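Local coordinates for trans-4-hydroxy-L-proline dehydratase (Clostridioides difficile 70-100-2010, PDB 6VXC), which uses a glycyl radical to dehydrate trans-4-hydroxy-L-proline to (S)-1-pyrroline-5-carboxylate in the anaerobic breakdown of hydroxyproline, at residues A425-E430 / G753-F758; T405-L410 / L744-F749; N362-G367 / N398-K403; V660-T665 / G719-N724; V433-E438 / V455-F460. All coordinates share one frame; numbering follows the deposited sequence.

Contact 1: A425-E430 / G753-F758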
# COMPACT_ATOMS: atom_id res chain seq x y z
N ALA A 425 -6.47 7.80 9.07
CA ALA A 425 -6.75 6.56 9.76
C ALA A 425 -5.98 6.56 11.08
O ALA A 425 -5.02 7.31 11.27
CB ALA A 425 -6.34 5.36 8.91
N PHE A 426 -6.39 5.68 11.99
CA PHE A 426 -5.82 5.57 13.32
C PHE A 426 -5.16 4.20 13.48
O PHE A 426 -5.79 3.18 13.19
CB PHE A 426 -6.90 5.77 14.40
CG PHE A 426 -7.64 7.10 14.28
CD1 PHE A 426 -8.72 7.23 13.42
CD2 PHE A 426 -7.26 8.19 15.05
CE1 PHE A 426 -9.40 8.44 13.31
CE2 PHE A 426 -7.93 9.39 14.94
CZ PHE A 426 -9.01 9.53 14.07
N TYR A 427 -3.92 4.18 13.97
CA TYR A 427 -3.17 2.95 14.21
C TYR A 427 -2.75 2.88 15.67
O TYR A 427 -2.36 3.89 16.26
CB TYR A 427 -1.91 2.86 13.32
CG TYR A 427 -2.17 2.95 11.84
CD1 TYR A 427 -2.70 1.86 11.15
CD2 TYR A 427 -1.87 4.11 11.14
CE1 TYR A 427 -2.96 1.94 9.79
CE2 TYR A 427 -2.12 4.20 9.78
CZ TYR A 427 -2.67 3.11 9.11
OH TYR A 427 -2.91 3.20 7.77
N ASN A 428 -2.78 1.67 16.23
CA ASN A 428 -2.49 1.41 17.64
C ASN A 428 -0.99 1.18 17.82
O ASN A 428 -0.47 0.12 17.46
CB ASN A 428 -3.30 0.22 18.13
CG ASN A 428 -3.08 -0.09 19.61
OD1 ASN A 428 -2.19 0.47 20.24
ND2 ASN A 428 -3.92 -0.95 20.17
N THR A 429 -0.31 2.18 18.39
CA THR A 429 1.14 2.08 18.58
C THR A 429 1.53 0.85 19.39
O THR A 429 2.51 0.17 19.06
CB THR A 429 1.67 3.35 19.25
OG1 THR A 429 1.50 4.47 18.38
CG2 THR A 429 3.14 3.19 19.63
N GLU A 430 0.79 0.56 20.46
CA GLU A 430 1.16 -0.60 21.27
C GLU A 430 0.97 -1.90 20.51
O GLU A 430 1.74 -2.84 20.70
CB GLU A 430 0.38 -0.63 22.59
CG GLU A 430 1.04 0.25 23.65
CD GLU A 430 0.86 1.73 23.35
OE1 GLU A 430 -0.30 2.14 23.26
OE2 GLU A 430 1.87 2.46 23.16
N GLY A 753 -6.85 -3.79 19.40
CA GLY A 753 -7.15 -3.65 17.99
C GLY A 753 -6.05 -2.87 17.29
O GLY A 753 -5.36 -2.07 17.88
N HIS A 754 -5.87 -3.17 16.00
CA HIS A 754 -4.75 -2.66 15.23
C HIS A 754 -5.02 -1.30 14.59
O HIS A 754 -4.16 -0.42 14.60
CB HIS A 754 -4.37 -3.68 14.15
CG HIS A 754 -3.30 -3.21 13.23
ND1 HIS A 754 -1.97 -3.21 13.57
CD2 HIS A 754 -3.36 -2.71 11.98
CE1 HIS A 754 -1.25 -2.75 12.56
NE2 HIS A 754 -2.08 -2.42 11.58
N HIS A 755 -6.21 -1.13 14.01
CA HIS A 755 -6.47 -0.03 13.10
C HIS A 755 -7.97 0.24 13.03
O HIS A 755 -8.77 -0.69 13.07
CB HIS A 755 -5.94 -0.36 11.70
CG HIS A 755 -6.61 0.40 10.60
ND1 HIS A 755 -7.75 -0.06 9.97
CD2 HIS A 755 -6.31 1.58 10.01
CE1 HIS A 755 -8.11 0.81 9.03
NE2 HIS A 755 -7.25 1.81 9.04
N ILE A 756 -8.33 1.51 12.87
CA ILE A 756 -9.70 1.88 12.54
C ILE A 756 -9.67 3.19 11.76
O ILE A 756 -8.81 4.05 11.99
CB ILE A 756 -10.58 1.96 13.83
CG1 ILE A 756 -12.08 2.03 13.50
CG2 ILE A 756 -10.17 3.12 14.73
CD1 ILE A 756 -12.94 1.78 14.72
N GLN A 757 -10.61 3.33 10.83
CA GLN A 757 -10.74 4.54 10.02
C GLN A 757 -12.22 4.75 9.72
O GLN A 757 -12.99 3.80 9.67
CB GLN A 757 -9.94 4.44 8.73
CG GLN A 757 -10.42 3.33 7.81
CD GLN A 757 -9.43 3.02 6.70
OE1 GLN A 757 -8.22 3.24 6.84
NE2 GLN A 757 -9.94 2.57 5.56
N PHE A 758 -12.62 6.01 9.49
CA PHE A 758 -14.03 6.39 9.48
C PHE A 758 -14.46 7.04 8.17
O PHE A 758 -13.75 7.86 7.59
CB PHE A 758 -14.34 7.36 10.63
CG PHE A 758 -13.98 6.83 11.99
CD1 PHE A 758 -14.58 5.68 12.49
CD2 PHE A 758 -13.04 7.49 12.78
CE1 PHE A 758 -14.25 5.19 13.75
CE2 PHE A 758 -12.69 7.01 14.04
CZ PHE A 758 -13.30 5.85 14.53

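Contact 2: T405-L410 / L744-F749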
# COMPACT_ATOMS: atom_id res chain seq x y z
N THR A 405 -0.18 8.99 24.15
CA THR A 405 -0.51 10.11 23.29
C THR A 405 -1.44 11.08 24.02
O THR A 405 -2.43 10.65 24.61
CB THR A 405 -1.21 9.61 22.01
OG1 THR A 405 -0.33 8.75 21.28
CG2 THR A 405 -1.67 10.78 21.13
N PRO A 406 -1.17 12.38 23.98
CA PRO A 406 -2.08 13.34 24.62
C PRO A 406 -3.45 13.32 23.97
O PRO A 406 -3.59 13.14 22.76
CB PRO A 406 -1.37 14.69 24.43
CG PRO A 406 0.08 14.31 24.18
CD PRO A 406 0.06 13.02 23.48
N GLN A 407 -4.49 13.44 24.80
CA GLN A 407 -5.85 13.43 24.27
C GLN A 407 -6.07 14.56 23.28
O GLN A 407 -6.83 14.41 22.33
CB GLN A 407 -6.86 13.50 25.42
CG GLN A 407 -8.29 13.20 24.98
CD GLN A 407 -8.55 11.73 24.72
OE1 GLN A 407 -7.62 10.92 24.70
NE2 GLN A 407 -9.82 11.37 24.54
N LYS A 408 -5.40 15.70 23.47
CA LYS A 408 -5.55 16.80 22.52
C LYS A 408 -5.15 16.39 21.11
O LYS A 408 -5.80 16.78 20.13
CB LYS A 408 -4.71 18.00 22.97
CG LYS A 408 -4.68 19.15 21.98
CD LYS A 408 -3.82 20.32 22.47
CE LYS A 408 -3.69 21.40 21.41
NZ LYS A 408 -2.66 22.41 21.77
N PHE A 409 -4.08 15.60 20.98
CA PHE A 409 -3.65 15.17 19.66
C PHE A 409 -4.69 14.24 19.03
O PHE A 409 -5.08 14.42 17.88
CB PHE A 409 -2.29 14.48 19.75
CG PHE A 409 -1.76 13.99 18.42
CD1 PHE A 409 -1.10 14.86 17.56
CD2 PHE A 409 -1.91 12.66 18.03
CE1 PHE A 409 -0.60 14.42 16.34
CE2 PHE A 409 -1.42 12.22 16.79
CZ PHE A 409 -0.76 13.10 15.95
N LEU A 410 -5.16 13.26 19.80
CA LEU A 410 -6.19 12.37 19.27
C LEU A 410 -7.43 13.14 18.82
O LEU A 410 -7.99 12.87 17.75
CB LEU A 410 -6.55 11.32 20.33
CG LEU A 410 -7.77 10.45 20.05
CD1 LEU A 410 -7.62 9.65 18.75
CD2 LEU A 410 -8.08 9.54 21.26
N LEU A 744 -14.14 5.75 21.09
CA LEU A 744 -14.22 4.48 20.36
C LEU A 744 -12.83 4.01 19.94
O LEU A 744 -12.50 2.83 20.07
CB LEU A 744 -15.13 4.64 19.13
CG LEU A 744 -15.48 3.34 18.38
CD1 LEU A 744 -16.46 2.49 19.18
CD2 LEU A 744 -15.97 3.58 16.97
N VAL A 745 -12.01 4.94 19.46
CA VAL A 745 -10.63 4.60 19.09
C VAL A 745 -9.89 4.03 20.29
O VAL A 745 -9.26 2.97 20.21
CB VAL A 745 -9.93 5.82 18.49
CG1 VAL A 745 -8.44 5.54 18.26
CG2 VAL A 745 -10.59 6.21 17.18
N ARG A 746 -9.95 4.74 21.43
CA ARG A 746 -9.29 4.31 22.66
C ARG A 746 -9.81 2.97 23.15
O ARG A 746 -9.04 2.14 23.66
CB ARG A 746 -9.48 5.35 23.78
CG ARG A 746 -8.79 6.68 23.61
CD ARG A 746 -7.39 6.68 24.13
NE ARG A 746 -6.86 8.04 24.24
CZ ARG A 746 -5.57 8.33 24.14
NH1 ARG A 746 -4.70 7.35 23.92
NH2 ARG A 746 -5.16 9.58 24.21
N ALA A 747 -11.12 2.76 23.08
CA ALA A 747 -11.69 1.50 23.54
C ALA A 747 -11.16 0.36 22.69
O ALA A 747 -10.66 -0.64 23.22
CB ALA A 747 -13.22 1.55 23.48
N TYR A 748 -11.22 0.51 21.37
CA TYR A 748 -10.73 -0.54 20.49
C TYR A 748 -9.26 -0.82 20.76
O TYR A 748 -8.85 -1.97 20.92
CB TYR A 748 -10.94 -0.14 19.03
CG TYR A 748 -10.62 -1.24 18.02
CD1 TYR A 748 -11.00 -2.57 18.26
CD2 TYR A 748 -9.98 -0.94 16.82
CE1 TYR A 748 -10.72 -3.56 17.33
CE2 TYR A 748 -9.69 -1.93 15.89
CZ TYR A 748 -10.06 -3.24 16.14
OH TYR A 748 -9.78 -4.24 15.22
N PHE A 749 -8.46 0.25 20.87
CA PHE A 749 -7.02 0.07 21.04
C PHE A 749 -6.69 -0.47 22.43
O PHE A 749 -5.71 -1.20 22.60
CB PHE A 749 -6.28 1.38 20.76
CG PHE A 749 -6.28 1.79 19.30
CD1 PHE A 749 -6.90 1.02 18.33
CD2 PHE A 749 -5.64 2.96 18.91
CE1 PHE A 749 -6.90 1.40 16.99
CE2 PHE A 749 -5.64 3.36 17.57
CZ PHE A 749 -6.26 2.58 16.62

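Contact 3: N362-G367 / N398-K403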
# COMPACT_ATOMS: atom_id res chain seq x y z
N ASN A 362 2.29 6.27 2.89
CA ASN A 362 1.64 6.33 4.19
C ASN A 362 2.56 7.01 5.21
O ASN A 362 3.63 6.50 5.53
CB ASN A 362 1.28 4.91 4.62
CG ASN A 362 0.41 4.85 5.85
OD1 ASN A 362 0.54 5.66 6.76
ND2 ASN A 362 -0.44 3.84 5.91
N ILE A 363 2.12 8.15 5.75
CA ILE A 363 2.86 8.89 6.76
C ILE A 363 2.20 8.66 8.12
O ILE A 363 0.98 8.75 8.25
CB ILE A 363 2.93 10.39 6.39
CG1 ILE A 363 3.70 10.55 5.06
CG2 ILE A 363 3.59 11.19 7.52
CD1 ILE A 363 3.81 11.96 4.51
N ASN A 364 3.03 8.29 9.12
CA ASN A 364 2.62 7.99 10.49
C ASN A 364 3.02 9.17 11.39
O ASN A 364 4.21 9.41 11.60
CB ASN A 364 3.30 6.71 10.99
CG ASN A 364 2.64 5.41 10.51
OD1 ASN A 364 2.87 4.38 11.12
ND2 ASN A 364 1.89 5.44 9.40
N THR A 365 2.04 9.89 11.92
CA THR A 365 2.28 11.04 12.78
C THR A 365 1.81 10.74 14.20
O THR A 365 0.75 10.13 14.39
CB THR A 365 1.58 12.29 12.20
OG1 THR A 365 2.15 12.61 10.93
CG2 THR A 365 1.70 13.53 13.10
N GLY A 366 2.59 11.16 15.19
CA GLY A 366 2.24 10.88 16.57
C GLY A 366 3.14 9.81 17.18
O GLY A 366 4.36 9.99 17.25
N GLY A 367 2.54 8.70 17.62
CA GLY A 367 3.27 7.53 18.03
C GLY A 367 4.23 7.81 19.17
O GLY A 367 3.94 8.58 20.10
N ASN A 398 -1.70 9.77 8.19
CA ASN A 398 -2.37 9.04 9.26
C ASN A 398 -1.69 9.31 10.59
O ASN A 398 -0.61 9.90 10.65
CB ASN A 398 -2.37 7.54 8.95
CG ASN A 398 -3.02 7.25 7.64
OD1 ASN A 398 -4.17 7.59 7.44
ND2 ASN A 398 -2.28 6.70 6.72
N VAL A 399 -2.30 8.81 11.66
CA VAL A 399 -1.79 9.02 13.01
C VAL A 399 -1.59 7.68 13.72
O VAL A 399 -2.35 6.73 13.50
CB VAL A 399 -2.73 9.95 13.82
CG1 VAL A 399 -2.83 11.30 13.11
CG2 VAL A 399 -4.10 9.33 14.05
N GLN A 400 -0.52 7.61 14.50
CA GLN A 400 -0.30 6.55 15.48
C GLN A 400 -0.76 7.06 16.84
O GLN A 400 -0.28 8.09 17.32
CB GLN A 400 1.16 6.13 15.53
CG GLN A 400 1.54 4.98 14.62
CD GLN A 400 2.89 4.37 14.98
OE1 GLN A 400 3.14 4.04 16.15
NE2 GLN A 400 3.79 4.26 14.00
N ILE A 401 -1.66 6.32 17.46
CA ILE A 401 -2.20 6.65 18.76
C ILE A 401 -1.65 5.64 19.74
O ILE A 401 -1.83 4.43 19.57
CB ILE A 401 -3.74 6.63 18.73
CG1 ILE A 401 -4.28 7.62 17.68
CG2 ILE A 401 -4.29 6.88 20.13
CD1 ILE A 401 -3.80 9.06 17.82
N SER A 402 -0.97 6.14 20.77
CA SER A 402 -0.43 5.37 21.88
C SER A 402 -1.22 5.68 23.14
O SER A 402 -1.85 6.73 23.26
CB SER A 402 1.06 5.73 22.09
OG SER A 402 1.56 5.28 23.34
N LYS A 403 -1.16 4.75 24.10
CA LYS A 403 -1.63 5.06 25.45
C LYS A 403 -0.91 6.28 26.03
O LYS A 403 -1.42 6.89 26.97
CB LYS A 403 -1.43 3.85 26.36
CG LYS A 403 0.02 3.50 26.55
CD LYS A 403 0.23 2.26 27.40
CE LYS A 403 1.72 2.02 27.65
NZ LYS A 403 1.97 0.86 28.55
O HOH W 1 0.54 11.85 9.01

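Contact 4: V660-T665 / G719-N724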
# COMPACT_ATOMS: atom_id res chain seq x y z
N VAL A 660 0.98 -13.11 8.15
CA VAL A 660 -0.39 -12.94 7.71
C VAL A 660 -0.83 -11.51 7.99
O VAL A 660 -0.43 -10.92 9.00
CB VAL A 660 -1.24 -14.01 8.42
CG1 VAL A 660 -2.43 -13.47 9.10
CG2 VAL A 660 -1.52 -15.22 7.48
N ASP A 661 -1.61 -10.92 7.07
CA ASP A 661 -2.32 -9.66 7.31
C ASP A 661 -3.69 -9.73 6.62
O ASP A 661 -3.98 -10.66 5.87
CB ASP A 661 -1.49 -8.43 6.87
CG ASP A 661 -1.08 -8.45 5.40
OD1 ASP A 661 -1.72 -9.19 4.63
OD2 ASP A 661 -0.12 -7.71 5.00
N MET A 662 -4.53 -8.73 6.89
CA MET A 662 -5.94 -8.75 6.48
C MET A 662 -6.34 -7.38 5.95
O MET A 662 -6.70 -6.49 6.73
CB MET A 662 -6.82 -9.16 7.65
CG MET A 662 -6.25 -10.32 8.44
SD MET A 662 -6.65 -11.88 7.65
CE MET A 662 -8.38 -11.95 8.09
N LEU A 663 -6.29 -7.22 4.63
CA LEU A 663 -6.73 -5.99 3.97
C LEU A 663 -7.12 -6.31 2.54
O LEU A 663 -6.68 -7.32 1.98
CB LEU A 663 -5.64 -4.90 4.02
CG LEU A 663 -4.21 -4.93 3.45
CD1 LEU A 663 -3.44 -6.13 3.94
CD2 LEU A 663 -4.13 -4.80 1.95
N PRO A 664 -8.00 -5.50 1.92
CA PRO A 664 -8.50 -5.83 0.58
C PRO A 664 -8.12 -4.84 -0.53
O PRO A 664 -8.21 -5.19 -1.71
CB PRO A 664 -10.01 -5.81 0.79
CG PRO A 664 -10.18 -4.61 1.75
CD PRO A 664 -8.92 -4.59 2.62
N THR A 665 -7.76 -3.60 -0.18
CA THR A 665 -7.77 -2.48 -1.13
C THR A 665 -9.07 -2.51 -1.95
O THR A 665 -10.14 -2.34 -1.37
CB THR A 665 -6.51 -2.49 -2.01
OG1 THR A 665 -5.34 -2.62 -1.18
CG2 THR A 665 -6.40 -1.20 -2.82
N GLY A 719 0.56 -8.95 10.68
CA GLY A 719 1.23 -7.74 10.26
C GLY A 719 0.24 -6.64 9.94
O GLY A 719 0.51 -5.80 9.07
N GLY A 720 -0.93 -6.66 10.58
CA GLY A 720 -1.91 -5.61 10.41
C GLY A 720 -3.28 -6.07 9.92
O GLY A 720 -3.37 -6.99 9.10
N THR A 721 -4.34 -5.42 10.40
CA THR A 721 -5.71 -5.68 9.98
C THR A 721 -6.41 -4.35 9.71
O THR A 721 -6.07 -3.33 10.31
CB THR A 721 -6.51 -6.42 11.06
OG1 THR A 721 -6.60 -5.59 12.22
CG2 THR A 721 -5.86 -7.78 11.41
N LEU A 722 -7.41 -4.38 8.83
CA LEU A 722 -8.06 -3.17 8.36
C LEU A 722 -9.53 -3.15 8.80
O LEU A 722 -10.29 -4.06 8.46
CB LEU A 722 -7.96 -3.07 6.85
CG LEU A 722 -8.29 -1.72 6.24
CD1 LEU A 722 -7.58 -1.61 4.89
CD2 LEU A 722 -9.78 -1.53 6.09
N LEU A 723 -9.93 -2.13 9.54
CA LEU A 723 -11.32 -1.99 9.97
C LEU A 723 -11.89 -0.65 9.51
O LEU A 723 -11.43 0.40 9.95
CB LEU A 723 -11.46 -2.12 11.50
CG LEU A 723 -12.87 -1.85 12.06
CD1 LEU A 723 -13.89 -2.81 11.45
CD2 LEU A 723 -12.91 -1.97 13.58
N ASN A 724 -12.92 -0.71 8.65
CA ASN A 724 -13.74 0.44 8.27
C ASN A 724 -14.94 0.55 9.19
O ASN A 724 -15.61 -0.44 9.47
CB ASN A 724 -14.28 0.32 6.85
CG ASN A 724 -13.29 0.69 5.79
OD1 ASN A 724 -13.07 -0.07 4.84
ND2 ASN A 724 -12.68 1.84 5.95

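Contact 5: V433-E438 / V455-F460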
# COMPACT_ATOMS: atom_id res chain seq x y z
N VAL A 433 4.02 -2.20 18.00
CA VAL A 433 5.27 -2.61 18.63
C VAL A 433 5.25 -4.09 18.97
O VAL A 433 6.23 -4.80 18.73
CB VAL A 433 5.56 -1.75 19.87
CG1 VAL A 433 6.68 -2.38 20.70
CG2 VAL A 433 5.95 -0.36 19.44
N GLN A 434 4.14 -4.57 19.53
CA GLN A 434 4.04 -5.98 19.90
C GLN A 434 3.99 -6.89 18.67
O GLN A 434 4.60 -7.97 18.67
CB GLN A 434 2.83 -6.18 20.81
CG GLN A 434 3.12 -5.76 22.26
CD GLN A 434 1.90 -5.79 23.16
OE1 GLN A 434 0.80 -5.44 22.74
NE2 GLN A 434 2.06 -6.33 24.36
N GLU A 435 3.31 -6.46 17.60
CA GLU A 435 3.34 -7.20 16.35
C GLU A 435 4.77 -7.37 15.86
O GLU A 435 5.19 -8.48 15.48
CB GLU A 435 2.49 -6.49 15.29
CG GLU A 435 0.96 -6.55 15.53
CD GLU A 435 0.25 -5.41 14.82
OE1 GLU A 435 0.84 -4.86 13.86
OE2 GLU A 435 -0.87 -5.03 15.24
N LEU A 436 5.54 -6.29 15.88
CA LEU A 436 6.93 -6.34 15.44
C LEU A 436 7.75 -7.28 16.32
O LEU A 436 8.54 -8.08 15.81
CB LEU A 436 7.52 -4.93 15.43
CG LEU A 436 6.95 -4.05 14.32
CD1 LEU A 436 7.26 -2.56 14.55
CD2 LEU A 436 7.51 -4.49 12.97
N MET A 437 7.58 -7.19 17.63
CA MET A 437 8.35 -8.04 18.52
C MET A 437 7.94 -9.50 18.39
O MET A 437 8.79 -10.39 18.46
CB MET A 437 8.23 -7.57 19.97
CG MET A 437 8.90 -6.21 20.22
SD MET A 437 8.82 -5.80 21.97
CE MET A 437 10.10 -6.78 22.64
N GLU A 438 6.65 -9.76 18.19
CA GLU A 438 6.23 -11.14 17.95
C GLU A 438 6.93 -11.73 16.72
O GLU A 438 7.25 -12.92 16.69
CB GLU A 438 4.71 -11.21 17.80
CG GLU A 438 4.17 -12.54 17.33
CD GLU A 438 4.28 -13.66 18.36
OE1 GLU A 438 3.79 -14.76 18.08
OE2 GLU A 438 4.80 -13.42 19.47
N VAL A 455 -2.35 -0.75 5.97
CA VAL A 455 -2.32 -1.00 7.41
C VAL A 455 -1.10 -1.83 7.78
O VAL A 455 -1.03 -2.37 8.89
CB VAL A 455 -3.60 -1.72 7.88
CG1 VAL A 455 -4.86 -0.86 7.64
CG2 VAL A 455 -3.69 -3.13 7.23
N GLU A 456 -0.12 -1.95 6.88
CA GLU A 456 0.89 -3.00 7.00
C GLU A 456 2.02 -2.61 7.95
O GLU A 456 2.68 -1.60 7.74
CB GLU A 456 1.45 -3.35 5.62
CG GLU A 456 0.40 -3.95 4.68
CD GLU A 456 -0.37 -2.90 3.91
OE1 GLU A 456 -1.49 -2.55 4.32
OE2 GLU A 456 0.16 -2.41 2.89
N THR A 457 2.25 -3.45 8.96
CA THR A 457 3.24 -3.21 10.01
C THR A 457 4.64 -3.57 9.53
O THR A 457 4.86 -4.63 8.95
CB THR A 457 2.92 -4.06 11.23
OG1 THR A 457 1.61 -3.75 11.68
CG2 THR A 457 3.92 -3.78 12.36
N GLY A 458 5.60 -2.69 9.80
CA GLY A 458 6.97 -2.94 9.40
C GLY A 458 7.96 -2.14 10.21
O GLY A 458 7.61 -1.15 10.86
N CYS A 459 9.21 -2.57 10.15
CA CYS A 459 10.29 -1.88 10.84
C CYS A 459 10.99 -0.96 9.83
O CYS A 459 11.86 -1.39 9.06
CB CYS A 459 11.23 -2.89 11.48
SG CYS A 459 12.52 -2.06 12.43
N PHE A 460 10.62 0.32 9.87
CA PHE A 460 10.97 1.30 8.83
C PHE A 460 12.48 1.41 8.65
O PHE A 460 13.21 1.62 9.60
CB PHE A 460 10.40 2.68 9.21
CG PHE A 460 8.90 2.73 9.27
CD1 PHE A 460 8.12 1.73 8.71
CD2 PHE A 460 8.26 3.81 9.89
CE1 PHE A 460 6.72 1.79 8.76
CE2 PHE A 460 6.88 3.88 9.94
CZ PHE A 460 6.11 2.88 9.38

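Contact 1: A425-E430 / G753-F758
G753 O accepts the side-chain amide of N428, whose ND2 donates at 2.9 Å from within the carbonyl plane. N428 reaches it with CG anti to the backbone N (chi1 -179°); OD1 makes a weak N-cap bond to E430 N, opening helix 429-438. H754 O then takes N428 N at 3.0 Å, while the H754 imidazole turns to E435 OE2 through ND1 and to V455 O through NE2. H755 and Y427 form a non-hydrogen-bonded antiparallel pair. Their side chains run side by side in the same direction, with H755 CD2 3.4 Å from Y427 CE1 and the rings inclined at 36°. This pairing is the antiparallel junction of the mixed five-stranded sheet in the glycyl radical enzyme barrel, whose other neighbours are parallel. Y427 OH continues to C454 O, and H755 ND1 to L723 N. I756 pairs with F426 through two backbone bonds, F426 N to I756 O (2.9 Å) and I756 N to F426 O (3.1 Å). I756 O also lies at the edge of the F426 ring, 3.5 Å from CD1. Q757 CB rests 3.7 Å from A425 CB. F758 CE2 lies 3.7 Å from F426 CE1, the two rings oblique at 54°.

Contact 2: T405-L410 / L744-F749
T405 O receives NH2 of R746 at 3.0 Å. The oxygen lies close to the guanidinium plane, but the nitrogen stands well above the plane of the T405 carbonyl. The T405 hydroxyl takes no part in this grip and is bonded to S402 N instead. Two residues on, at the start of helix 407-418, Q407 supplies the second anchor. Its CG is anti to the backbone N and the chain bends at the next torsion (chi2 75°), which folds the amide back beside the arginine. Q407 OE1 then accepts twice, from NH2 at 2.8 Å and from NE at 3.0 Å, so R746 holds this single oxygen side-on. Amide and guanidinium are nearly coplanar, 13° apart, and NH2 is shared between the two carbonyl oxygens; together the three bonds should fix the rotation of the guanidinium. L410 lies alongside the arginine chain and runs the opposite way: its CD2 is 3.6 Å from R746 NE and 3.8 Å from CG, an apolar flank to the polar grip. The other methyl, CD1, comes within 4.2 Å of V745 CG1. R746 NH1 is bound to S402 O, just beyond strand 396-401, so the arginine spans from helix 734-750 to three points along residues 402-407. Both helices pack on the sheet, where L410 and R746 touch I401 of strand 396-401 and V745 packs on I756 and F758 of strand 755-759.

Contact 3: N362-G367 / N398-K403
Two amide pairs, N362 with N398 and N364 with Q400, line one face of the ladder between these parallel strands. N398 has CG anti to its carbonyl carbon (chi1 -57°), which brings ND2 within 3.0 Å of N362 OD1. The acceptor lies in the N398 amide plane, yet the donor sits far above the N362 carbonyl plane, with the amides 63° apart. N362 ND2 donates to G453 O. N364 and Q400 have perpendicular amide planes: Q400 stays extended beyond CG, and its NE2 donates to N364 OD1 at 3.0 Å. N364 OD1 also accepts from T451 N, N398 OD1 from A425 N, and Q400 OE1 bonds to T429 OG1, tying this sheet to strand 450-452 and helix 429-438. T365 turns OG1 to a water at 2.6 Å, which donates to N398 O at 2.8 Å. In the ladder N398 N bonds I363 O, T365 N bonds N398 O (2.9 Å), Q400 N bonds T365 O (2.8 Å) and G367 N closes it at Q400 O. At G366 (phi 107°) a CB would run into T365 O and Q400 O. The strands form a beta-alpha-beta unit with helix 378-390; at the N362 end it approaches C454, the probable thiyl-radical cysteine.

Contact 4: V660-T665 / G719-N724
L722 is pressed against M662, L663 and P664, and its side chain can be followed outward. CB lies 3.6 Å from M662 O and 4.1 Å from L663 CB. CG, anti to the L722 backbone N (chi1 -166°), sits against V455 of the active-site loop, where the side chain also approaches C454. CD1 meets L663 CB at 3.9 Å and P664 CD at 4.0 Å, while the CD2 methyl branches away from 660-665. The two backbones are joined by G719 N to V660 O at 2.8 Å and by M662 N to G720 O at 3.0 Å; L722 N to M662 O is weak. G720 O also touches D661 CB, at 3.3 Å. M662 and T721 lie side by side, CG of the first 3.9 Å from CG2 of the second, and the T721 hydroxyl is bonded to H715 ND1. L663 comes close to E456, the proposed proton acceptor, and to a glycerol probably from the crystallisation liquor. Segment 660-665 leaves the end of strand 657-661, an edge strand of the three-stranded parallel sheet, and runs beside the loop that enters strand 724-726; helix 630-647 packs on V660 and M662, and strand 755-759 touches L722 and L723.

Contact 5: V433-E438 / V455-F460
The last part of helix 429-438 (residues 433-438) passes strand 456-458 with axes 8.4 Å apart and directions 63° apart, and the backbones come nearest at L436 and G458, whose CA atoms are 6.9 Å apart. L436 and E435 reach across from the helix. T457 and E435 make the polar link: T457 OG1 donates to E435 OE1 at 2.6 Å, reaching the oxygen nearly along its C-O bond. The two side chains cross at about a right angle. The glutamate, extended beyond CG, delivers its carboxylate past the helix surface, and E435 OE2 takes H754 ND1, so the two oxygens serve different parts of the fold. Strand 456-458 is the returning arm of a small antiparallel pair with 450-452, and the turn between them carries C454; this is the cysteine loop of glycyl radical enzymes, with the Cys-Val-Glu sequence placing E456 two residues after the cysteine. In T457, OG1 stands beside the backbone N (chi1 -57°) and CG2 anti to it, and CG2 packs 3.6 Å from L436 CG. L436 CD2 lies against the chain, 3.7 Å from G458 C and 4.3 Å from C459 CB. On the side away from the helix, E456, probably the proton acceptor, folds back so that OE1 takes V455 N at 2.6 Å from above the carboxylate plane. Its other oxygen, OE2, bonds to H180 NE2 and to a glycerol, probably from the crystallisation liquor, which may mark the substrate pocket.

In the fold
Contacts 1 and 3 share one sheet: strand 396-401 of contact 3 lies beside 426-428 of contact 1, their centres about 9 Å apart. Contact 2 packs its helices on that sheet, about 10 Å from contact 1 between centres, away from the probable catalytic residues C454 and E456. Contact 5 includes E456, and contact 4 packs against it; their centres are about 13 Å apart and G719 O meets T457 N at 2.9 Å. H754 of contact 1 connects with contact 5, its ND1 2.7 Å from E435 OE2. The side chains of Y427 and N362 lie about 6 Å from that of C454, and that of L663 about 4 Å from that of E456.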